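Pyridoxamine 5'-phosphate oxidase-related, FMN-binding (Mycobacterium smegmatis, PDB 3F7E) is probably a coenzyme F420-dependent reductase of the pyridoxamine 5'-phosphate oxidase family, consistent with action on CH-CH groups of its substrates. Local coordinates at residues R75-R80 / T124-Q129; E9-R14 / V67-N72; G40-F45 / V120-A125. All coordinates share one frame; numbering follows the deposited sequence. Where two conformers were deposited one is given.

Interaction 1: residues R75-R80 / T124-Q129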
loop_
_atom_site.group_PDB
_atom_site.type_symbol
_atom_site.label_atom_id
_atom_site.label_comp_id
_atom_site.label_asym_id
_atom_site.label_seq_id
_atom_site.Cartn_x
_atom_site.Cartn_y
_atom_site.Cartn_z
ATOM N N ARG A 75 0.731 9.908 -11.472
ATOM C CA ARG A 75 0.570 10.894 -10.396
ATOM C C ARG A 75 0.295 10.157 -9.066
ATOM O O ARG A 75 -0.748 9.502 -8.937
ATOM C CB ARG A 75 -0.605 11.778 -10.735
ATOM C CG ARG A 75 -0.836 12.759 -9.688
ATOM C CD ARG A 75 -1.752 13.813 -10.202
ATOM N NE ARG A 75 -1.986 14.823 -9.185
ATOM C CZ ARG A 75 -1.176 15.853 -8.930
ATOM N NH1 ARG A 75 -0.084 16.070 -9.660
ATOM N NH2 ARG A 75 -1.477 16.710 -7.959
ATOM N N TYR A 76 1.202 10.273 -8.077
ATOM C CA TYR A 76 1.082 9.496 -6.852
ATOM C C TYR A 76 1.820 10.184 -5.720
ATOM O O TYR A 76 2.652 11.102 -5.972
ATOM C CB TYR A 76 1.631 8.083 -7.062
ATOM C CG TYR A 76 3.096 8.014 -7.376
ATOM C CD1 TYR A 76 4.051 8.071 -6.356
ATOM C CD2 TYR A 76 3.537 7.825 -8.688
ATOM C CE1 TYR A 76 5.411 7.979 -6.629
ATOM C CE2 TYR A 76 4.909 7.733 -8.973
ATOM C CZ TYR A 76 5.823 7.801 -7.930
ATOM O OH TYR A 76 7.164 7.692 -8.211
ATOM N N LEU A 77 1.608 9.687 -4.490
ATOM C CA LEU A 77 2.287 10.328 -3.328
ATOM C C LEU A 77 2.485 9.221 -2.313
ATOM O O LEU A 77 1.529 8.524 -1.937
ATOM C CB LEU A 77 1.504 11.494 -2.727
ATOM C CG LEU A 77 2.204 12.272 -1.613
ATOM C CD1 LEU A 77 3.453 12.977 -2.155
ATOM C CD2 LEU A 77 1.287 13.310 -1.015
ATOM N N GLU A 78 3.739 9.112 -1.859
ATOM C CA GLU A 78 4.139 8.188 -0.796
ATOM C C GLU A 78 4.503 9.000 0.430
ATOM O O GLU A 78 5.366 9.879 0.353
ATOM C CB GLU A 78 5.352 7.356 -1.249
ATOM C CG GLU A 78 5.080 6.522 -2.486
ATOM C CD GLU A 78 6.325 6.051 -3.167
ATOM O OE1 GLU A 78 7.416 6.230 -2.589
ATOM O OE2 GLU A 78 6.231 5.490 -4.291
ATOM N N VAL A 79 3.849 8.710 1.561
ATOM C CA VAL A 79 4.054 9.458 2.808
ATOM C C VAL A 79 4.621 8.541 3.881
ATOM O O VAL A 79 3.948 7.624 4.288
ATOM C CB VAL A 79 2.718 10.038 3.353
ATOM C CG1 VAL A 79 2.958 10.964 4.576
ATOM C CG2 VAL A 79 1.936 10.806 2.250
ATOM N N ARG A 80 5.826 8.786 4.372
ATOM C CA ARG A 80 6.319 8.043 5.555
ATOM C C ARG A 80 6.059 8.910 6.783
ATOM O O ARG A 80 6.022 10.144 6.673
ATOM C CB ARG A 80 7.794 7.694 5.397
ATOM C CG ARG A 80 8.033 6.644 4.308
ATOM C CD ARG A 80 9.408 6.786 3.677
ATOM N NE ARG A 80 10.442 6.690 4.692
ATOM C CZ ARG A 80 11.610 7.334 4.631
ATOM N NH1 ARG A 80 12.473 7.199 5.635
ATOM N NH2 ARG A 80 11.921 8.131 3.584
ATOM N N THR A 124 6.973 12.306 8.058
ATOM C CA THR A 124 8.426 12.511 8.145
ATOM C C THR A 124 9.063 12.635 6.768
ATOM O O THR A 124 10.169 13.151 6.659
ATOM C CB THR A 124 9.110 11.355 8.895
ATOM O OG1 THR A 124 8.754 10.141 8.240
ATOM C CG2 THR A 124 8.710 11.320 10.370
ATOM N N ALA A 125 8.377 12.192 5.712
ATOM C CA ALA A 125 8.940 12.229 4.360
ATOM C C ALA A 125 7.821 12.069 3.332
ATOM O O ALA A 125 6.812 11.409 3.590
ATOM C CB ALA A 125 10.001 11.120 4.157
ATOM N N PHE A 126 8.048 12.674 2.169
ATOM C CA PHE A 126 7.184 12.537 1.006
ATOM C C PHE A 126 8.006 12.174 -0.222
ATOM O O PHE A 126 9.111 12.679 -0.409
ATOM C CB PHE A 126 6.469 13.854 0.694
ATOM C CG PHE A 126 5.554 14.322 1.773
ATOM C CD1 PHE A 126 5.997 15.201 2.756
ATOM C CD2 PHE A 126 4.233 13.876 1.815
ATOM C CE1 PHE A 126 5.141 15.654 3.742
ATOM C CE2 PHE A 126 3.353 14.321 2.826
ATOM C CZ PHE A 126 3.825 15.220 3.787
ATOM N N SER A 127 7.427 11.352 -1.102
ATOM C CA SER A 127 8.024 11.097 -2.411
ATOM C C SER A 127 6.933 10.958 -3.462
ATOM O O SER A 127 5.923 10.315 -3.236
ATOM C CB SER A 127 8.852 9.805 -2.418
ATOM O OG SER A 127 9.446 9.628 -3.698
ATOM N N LYS A 128 7.169 11.574 -4.617
ATOM C CA LYS A 128 6.240 11.494 -5.744
ATOM C C LYS A 128 6.973 11.134 -7.055
ATOM O O LYS A 128 6.437 11.310 -8.167
ATOM C CB LYS A 128 5.375 12.765 -5.886
ATOM C CG LYS A 128 6.099 14.138 -5.820
ATOM C CD LYS A 128 6.962 14.396 -7.042
ATOM C CE LYS A 128 7.664 15.745 -6.933
ATOM N NZ LYS A 128 8.617 16.013 -8.072
ATOM N N GLN A 129 8.194 10.622 -6.920
ATOM C CA GLN A 129 8.979 10.147 -8.068
ATOM C C GLN A 129 9.900 8.979 -7.712
ATOM O O GLN A 129 10.106 8.662 -6.542
ATOM C CB GLN A 129 9.781 11.286 -8.700
ATOM C CG GLN A 129 10.882 11.874 -7.820
ATOM C CD GLN A 129 11.451 13.166 -8.380
ATOM O OE1 GLN A 129 12.576 13.554 -8.060
ATOM N NE2 GLN A 129 10.675 13.841 -9.218
HETATM O O HOH W 1 3.820 11.472 -9.185
HETATM O O HOH W 2 8.160 5.846 -6.243
HETATM O O HOH W 3 9.611 6.914 -3.906
#

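Interaction 2: residues E9-R14 / V67-N72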
loop_
_atom_site.group_PDB
_atom_site.type_symbol
_atom_site.label_atom_id
_atom_site.label_comp_id
_atom_site.label_asym_id
_atom_site.label_seq_id
_atom_site.Cartn_x
_atom_site.Cartn_y
_atom_site.Cartn_z
ATOM N N GLU A 9 -0.302 18.114 -2.530
ATOM C CA GLU A 9 -1.182 18.096 -1.383
ATOM C C GLU A 9 -2.622 17.802 -1.815
ATOM O O GLU A 9 -3.397 17.249 -1.043
ATOM C CB GLU A 9 -1.097 19.401 -0.583
ATOM C CG GLU A 9 -1.745 19.312 0.779
ATOM C CD GLU A 9 -1.379 20.415 1.762
ATOM O OE1 GLU A 9 -1.979 20.422 2.833
ATOM O OE2 GLU A 9 -0.541 21.296 1.445
ATOM N N SER A 10 -2.949 18.166 -3.058
ATOM C CA SER A 10 -4.251 17.882 -3.628
ATOM C C SER A 10 -4.653 16.408 -3.532
ATOM O O SER A 10 -5.845 16.116 -3.362
ATOM C CB SER A 10 -4.274 18.339 -5.083
ATOM O OG SER A 10 -3.124 17.878 -5.763
ATOM N N LEU A 11 -3.682 15.489 -3.652
ATOM C CA LEU A 11 -3.947 14.043 -3.563
ATOM C C LEU A 11 -4.421 13.699 -2.170
ATOM O O LEU A 11 -5.305 12.869 -2.027
ATOM C CB LEU A 11 -2.733 13.176 -3.949
ATOM C CG LEU A 11 -2.454 13.003 -5.440
ATOM C CD1 LEU A 11 -1.108 12.342 -5.624
ATOM C CD2 LEU A 11 -3.576 12.184 -6.087
ATOM N N LEU A 12 -3.886 14.371 -1.151
ATOM C CA LEU A 12 -4.287 14.105 0.223
ATOM C C LEU A 12 -5.623 14.724 0.566
ATOM O O LEU A 12 -6.227 14.350 1.563
ATOM C CB LEU A 12 -3.231 14.606 1.196
ATOM C CG LEU A 12 -1.862 13.946 1.051
ATOM C CD1 LEU A 12 -0.900 14.565 2.061
ATOM C CD2 LEU A 12 -1.930 12.417 1.265
ATOM N N GLU A 13 -6.065 15.708 -0.233
ATOM C CA GLU A 13 -7.373 16.333 -0.003
ATOM C C GLU A 13 -8.551 15.588 -0.624
ATOM O O GLU A 13 -9.723 15.889 -0.366
ATOM C CB GLU A 13 -7.343 17.787 -0.502
ATOM C CG GLU A 13 -6.429 18.649 0.390
ATOM C CD GLU A 13 -6.324 20.104 -0.057
ATOM O OE1 GLU A 13 -6.836 20.443 -1.128
ATOM O OE2 GLU A 13 -5.716 20.918 0.668
ATOM N N ARG A 14 -8.230 14.621 -1.466
ATOM C CA ARG A 14 -9.239 13.869 -2.194
ATOM C C ARG A 14 -9.668 12.608 -1.441
ATOM O O ARG A 14 -8.868 12.026 -0.678
ATOM C CB ARG A 14 -8.709 13.497 -3.580
ATOM C CG ARG A 14 -8.553 14.734 -4.482
ATOM C CD ARG A 14 -7.804 14.435 -5.758
ATOM N NE ARG A 14 -8.496 13.459 -6.603
ATOM C CZ ARG A 14 -7.990 12.930 -7.720
ATOM N NH1 ARG A 14 -8.682 12.024 -8.419
ATOM N NH2 ARG A 14 -6.785 13.301 -8.143
ATOM N N VAL A 67 -0.759 6.641 -1.938
ATOM C CA VAL A 67 -2.001 7.058 -2.575
ATOM C C VAL A 67 -1.660 7.312 -4.039
ATOM O O VAL A 67 -0.618 7.896 -4.351
ATOM C CB VAL A 67 -2.690 8.250 -1.814
ATOM C CG1 VAL A 67 -1.784 9.459 -1.745
ATOM C CG2 VAL A 67 -4.051 8.605 -2.416
ATOM N N ILE A 68 -2.513 6.813 -4.931
ATOM C CA ILE A 68 -2.312 6.989 -6.356
ATOM C C ILE A 68 -3.531 7.636 -6.981
ATOM O O ILE A 68 -4.666 7.369 -6.581
ATOM C CB ILE A 68 -1.918 5.642 -7.047
ATOM C CG1 ILE A 68 -1.430 5.854 -8.485
ATOM C CG2 ILE A 68 -3.062 4.611 -6.983
ATOM C CD1 ILE A 68 -0.737 4.625 -9.066
ATOM N N ASP A 69 -3.308 8.522 -7.949
ATOM C CA ASP A 69 -4.421 9.097 -8.690
ATOM C C ASP A 69 -5.128 7.935 -9.424
ATOM O O ASP A 69 -4.463 7.123 -10.067
ATOM C CB ASP A 69 -3.881 10.161 -9.652
ATOM C CG ASP A 69 -4.977 10.892 -10.407
ATOM O OD1 ASP A 69 -5.166 12.100 -10.179
ATOM O OD2 ASP A 69 -5.660 10.223 -11.214
ATOM N N PRO A 70 -6.467 7.843 -9.296
ATOM C CA PRO A 70 -7.163 6.670 -9.853
ATOM C C PRO A 70 -7.209 6.622 -11.375
ATOM O O PRO A 70 -7.474 5.559 -11.957
ATOM C CB PRO A 70 -8.578 6.799 -9.279
ATOM C CG PRO A 70 -8.734 8.300 -9.024
ATOM C CD PRO A 70 -7.384 8.732 -8.550
ATOM N N ASP A 71 -6.941 7.751 -12.022
ATOM C CA ASP A 71 -7.082 7.873 -13.475
ATOM C C ASP A 71 -5.758 8.078 -14.201
ATOM O O ASP A 71 -5.626 7.737 -15.387
ATOM C CB ASP A 71 -8.098 8.976 -13.802
ATOM C CG ASP A 71 -9.396 8.809 -13.001
ATOM O OD1 ASP A 71 -9.957 7.705 -13.029
ATOM O OD2 ASP A 71 -9.841 9.753 -12.302
ATOM N N ASN A 72 -4.786 8.665 -13.505
ATOM C CA ASN A 72 -3.416 8.726 -14.038
ATOM C C ASN A 72 -2.404 8.169 -13.069
ATOM O O ASN A 72 -1.999 8.877 -12.130
ATOM C CB ASN A 72 -2.966 10.130 -14.377
ATOM C CG ASN A 72 -1.500 10.173 -14.849
ATOM O OD1 ASN A 72 -0.860 9.127 -15.133
ATOM N ND2 ASN A 72 -0.954 11.345 -14.909
HETATM O O HOH W 4 -8.090 11.590 -11.188
#

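Interaction 3: residues G40-F45 / V120-A125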
loop_
_atom_site.group_PDB
_atom_site.type_symbol
_atom_site.label_atom_id
_atom_site.label_comp_id
_atom_site.label_asym_id
_atom_site.label_seq_id
_atom_site.Cartn_x
_atom_site.Cartn_y
_atom_site.Cartn_z
ATOM N N GLY A 40 -3.906 19.070 6.735
ATOM C CA GLY A 40 -2.798 19.968 6.353
ATOM C C GLY A 40 -1.522 19.722 7.149
ATOM O O GLY A 40 -0.443 20.221 6.787
ATOM N N GLU A 41 -1.645 18.962 8.236
ATOM C CA GLU A 41 -0.512 18.677 9.129
ATOM C C GLU A 41 -0.349 17.187 9.470
ATOM O O GLU A 41 0.750 16.672 9.436
ATOM C CB GLU A 41 -0.628 19.503 10.401
ATOM C CG GLU A 41 -0.693 21.002 10.059
ATOM C CD GLU A 41 -0.710 21.903 11.235
ATOM O OE1 GLU A 41 -0.641 21.408 12.386
ATOM O OE2 GLU A 41 -0.778 23.132 10.988
ATOM N N VAL A 42 -1.453 16.519 9.786
ATOM C CA VAL A 42 -1.415 15.106 10.169
ATOM C C VAL A 42 -2.474 14.323 9.410
ATOM O O VAL A 42 -3.495 14.860 8.964
ATOM C CB VAL A 42 -1.569 14.916 11.713
ATOM C CG1 VAL A 42 -0.397 15.542 12.463
ATOM C CG2 VAL A 42 -2.912 15.381 12.223
ATOM N N LEU A 43 -2.199 13.032 9.262
ATOM C CA LEU A 43 -3.154 12.041 8.730
ATOM C C LEU A 43 -3.852 11.366 9.900
ATOM O O LEU A 43 -3.220 11.086 10.928
ATOM C CB LEU A 43 -2.398 10.956 7.942
ATOM C CG LEU A 43 -1.760 11.442 6.629
ATOM C CD1 LEU A 43 -0.637 10.486 6.172
ATOM C CD2 LEU A 43 -2.819 11.635 5.529
ATOM N N ARG A 44 -5.144 11.087 9.749
ATOM C CA ARG A 44 -5.889 10.337 10.767
ATOM C C ARG A 44 -6.585 9.134 10.127
ATOM O O ARG A 44 -7.123 9.243 9.002
ATOM C CB ARG A 44 -6.916 11.243 11.454
ATOM C CG ARG A 44 -6.289 12.266 12.365
ATOM C CD ARG A 44 -7.375 13.158 13.029
ATOM N NE ARG A 44 -6.837 14.018 14.089
ATOM C CZ ARG A 44 -6.300 15.212 13.871
ATOM N NH1 ARG A 44 -6.260 15.722 12.645
ATOM N NH2 ARG A 44 -5.799 15.897 14.884
ATOM N N PHE A 45 -6.577 8.020 10.867
ATOM C CA PHE A 45 -7.181 6.750 10.449
ATOM C C PHE A 45 -8.083 6.216 11.550
ATOM O O PHE A 45 -7.867 6.512 12.718
ATOM C CB PHE A 45 -6.089 5.697 10.185
ATOM C CG PHE A 45 -5.030 6.154 9.217
ATOM C CD1 PHE A 45 -3.903 6.890 9.651
ATOM C CD2 PHE A 45 -5.160 5.872 7.864
ATOM C CE1 PHE A 45 -2.941 7.308 8.744
ATOM C CE2 PHE A 45 -4.208 6.284 6.962
ATOM C CZ PHE A 45 -3.099 7.011 7.394
ATOM N N VAL A 120 -3.209 8.929 14.789
ATOM C CA VAL A 120 -2.748 10.227 14.282
ATOM C C VAL A 120 -1.289 10.102 13.850
ATOM O O VAL A 120 -0.437 9.742 14.675
ATOM C CB VAL A 120 -2.871 11.319 15.382
ATOM C CG1 VAL A 120 -2.507 12.650 14.800
ATOM C CG2 VAL A 120 -4.286 11.313 15.952
ATOM N N VAL A 121 -1.016 10.366 12.570
ATOM C CA VAL A 121 0.306 10.173 11.983
ATOM C C VAL A 121 0.859 11.510 11.481
ATOM O O VAL A 121 0.204 12.221 10.710
ATOM C CB VAL A 121 0.230 9.193 10.783
ATOM C CG1 VAL A 121 1.533 9.167 9.978
ATOM C CG2 VAL A 121 -0.158 7.801 11.269
ATOM N N ARG A 122 2.067 11.841 11.929
ATOM C CA ARG A 122 2.773 13.032 11.472
ATOM C C ARG A 122 3.793 12.633 10.412
ATOM O O ARG A 122 4.669 11.818 10.676
ATOM C CB ARG A 122 3.465 13.738 12.623
ATOM C CG ARG A 122 4.152 15.040 12.150
ATOM C CD ARG A 122 4.558 15.921 13.294
ATOM N NE ARG A 122 3.407 16.248 14.125
ATOM C CZ ARG A 122 2.620 17.303 13.932
ATOM N NH1 ARG A 122 2.885 18.184 12.957
ATOM N NH2 ARG A 122 1.589 17.499 14.743
ATOM N N PRO A 123 3.670 13.180 9.187
ATOM C CA PRO A 123 4.630 12.860 8.144
ATOM C C PRO A 123 6.072 13.190 8.497
ATOM O O PRO A 123 6.355 14.245 9.106
ATOM C CB PRO A 123 4.148 13.689 6.941
ATOM C CG PRO A 123 2.669 13.839 7.171
ATOM C CD PRO A 123 2.603 14.062 8.668
ATOM N N THR A 124 6.973 12.306 8.058
ATOM C CA THR A 124 8.426 12.511 8.145
ATOM C C THR A 124 9.063 12.635 6.768
ATOM O O THR A 124 10.169 13.151 6.659
ATOM C CB THR A 124 9.110 11.355 8.895
ATOM O OG1 THR A 124 8.754 10.141 8.240
ATOM C CG2 THR A 124 8.710 11.320 10.370
ATOM N N ALA A 125 8.377 12.192 5.712
ATOM C CA ALA A 125 8.940 12.229 4.360
ATOM C C ALA A 125 7.821 12.069 3.332
ATOM O O ALA A 125 6.812 11.409 3.590
ATOM C CB ALA A 125 10.001 11.120 4.157
#

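Interaction 1: residues R75-R80 / T124-Q129
E78 and S127 form a hydrogen-bonded pair in the antiparallel pairing of strand 76-88 with the last strand, 116-127, a surface contact where the central sheet runs out toward the C-terminus. E78 N gives to S127 O at 2.8 Å, and S127 N returns a bond to E78 O. R80 and A125 repeat this pattern, but T124 also faces R80, a classic beta bulge: R80 O accepts from T124 N at 2.7 Å and, at a longer 3.3 Å, from A125 N, both donors arriving from the same face of the carbonyl plane.

V79 and F126 are the non-hydrogen-bonded pair between these two. Their side chains run side by side, and both methyls of V79 lie against the ring atom F126 CE2, CG1 at 3.8 Å; L77 CD2 meets the neighbouring ring atom CD2. V2, V4, and P5 also pack on F126, so a branched aliphatic and a large ring suit this apolar face.

The face carrying E78, S127 and R80 is largely polar, with A125 CB against R80 NH2. A water bonded to E78 OE1 at 2.6 Å also bonds S127 OG, and a second joins E78 OE2 to Y76 OH. With CG set between the backbone N and carbonyl carbon (chi1 64°), the Y76 ring lies across the strand end, K128 O 3.5 Å above one face. E78 and R80 also pack on V31 and P29 of the second subunit. The chemistry thus implies a two-sided strand pair: an apolar side packed against residues 2-5 and helix 9-13, and a hydrated, charged side turned to the dimer partner.

Interaction 2: residues E9-R14 / V67-N72
L11 and D69 bring the two backbones nearest, their CA atoms 7.1 Å apart, where a weakly bonded helical turn at 9-13 lies over the end of strand 62-68 and the loop that follows. At this separation side chains, not paired backbones, make the contact. In the conformer given for V67, L12 CD2 approaches its CG1 at 4.2 Å, and L11 CB comes loosely near the same methyl. L11 CD2 reaches D69 CB at 4.1 Å, the two side chains crossing at about a right angle.

The polar part is a salt bridge, R14 NH2 to D69 OD1 at 2.9 Å. The oxygen sits at the edge of the guanidinium, in its plane, whereas the guanidinium nitrogen comes from above the carboxylate plane; the two planes are 73° apart. A bend at chi3 (62°) turns the arginine tip to this acid, with NH1 3.5 Å from P70 CD. D69 OD2 accepts from D71 N (an Asx turn) and from N72 N (completing an Asx motif), which fixes the carboxylate, and a water links it to R14 NH1 and D71 OD2.

L77 of strand 76-88 packs against L11, L12 and V67, while L16 touches L11, V67 and P70, placing the helical turn against two neighbouring strands of the sheet.

Interaction 3: residues G40-F45 / V120-A125
L43 and V121 form an antiparallel hydrogen-bonded pair inside the central sheet, where strand 43-48 begins alongside strand 116-127. L43 N donates to V121 O at 2.9 Å, and V121 N gives the return bond to L43 O at 2.8 Å, nearly straight at 171°; both donors lie in the carbonyl planes. The next pair, R44 with V120, is non-hydrogen-bonded.

Beta-branched valines suit these extended backbones. V121 projects CG2, anti to its carbonyl carbon, to the edge of the F45 ring, 3.8 Å from CE1. L43 lies on this same face as V121, which packs on M65 and V63 of strand 62-68. On the opposite face, with R44 and V120, V42 CG2 meets V120 CG1 at 3.8 Å, the two side chains slanting past each other, and R44 lies side by side with V120, its NE 4.2 Å from V120 CG2.

R122 brings its guanidinium over V42, so that V42 CG1 stands 3.6 Å above one face, offset toward the rim. A flat cationic group can lie on a methyl while NE forms a salt bridge with E84; R44 NH1 pairs with D39. Just before strand 43-48, E41 O comes within 3.3 Å of P123 CD; proline has no N-H to offer there, so the regular pairing stops at V121. Antiparallel strands with an apolar inner face are consistent with the split beta-barrel of the FMN-binding family.

Interactions 1 and 3 use the two edges of one strand, 116-127, pairing it with 76-88 and with 43-48, and they share T124 and A125. V79 makes the join, its CG1 touching both P123 and L43. Interaction 2 sits next to interaction 1 in the same sheet: L77 N and V67 O are 2.9 Å apart, as are R75 O and D69 N, probable hydrogen bonds between strands 76-88 and 62-68. Interaction 3 is buried and joins two backbone bonds to packing by valines, leucine and phenylalanine; interaction 1, at the surface, is held by backbone bonds, with waters and the second subunit on its polar face; interaction 2, partly buried, combines leucine packing with a partly exposed salt bridge.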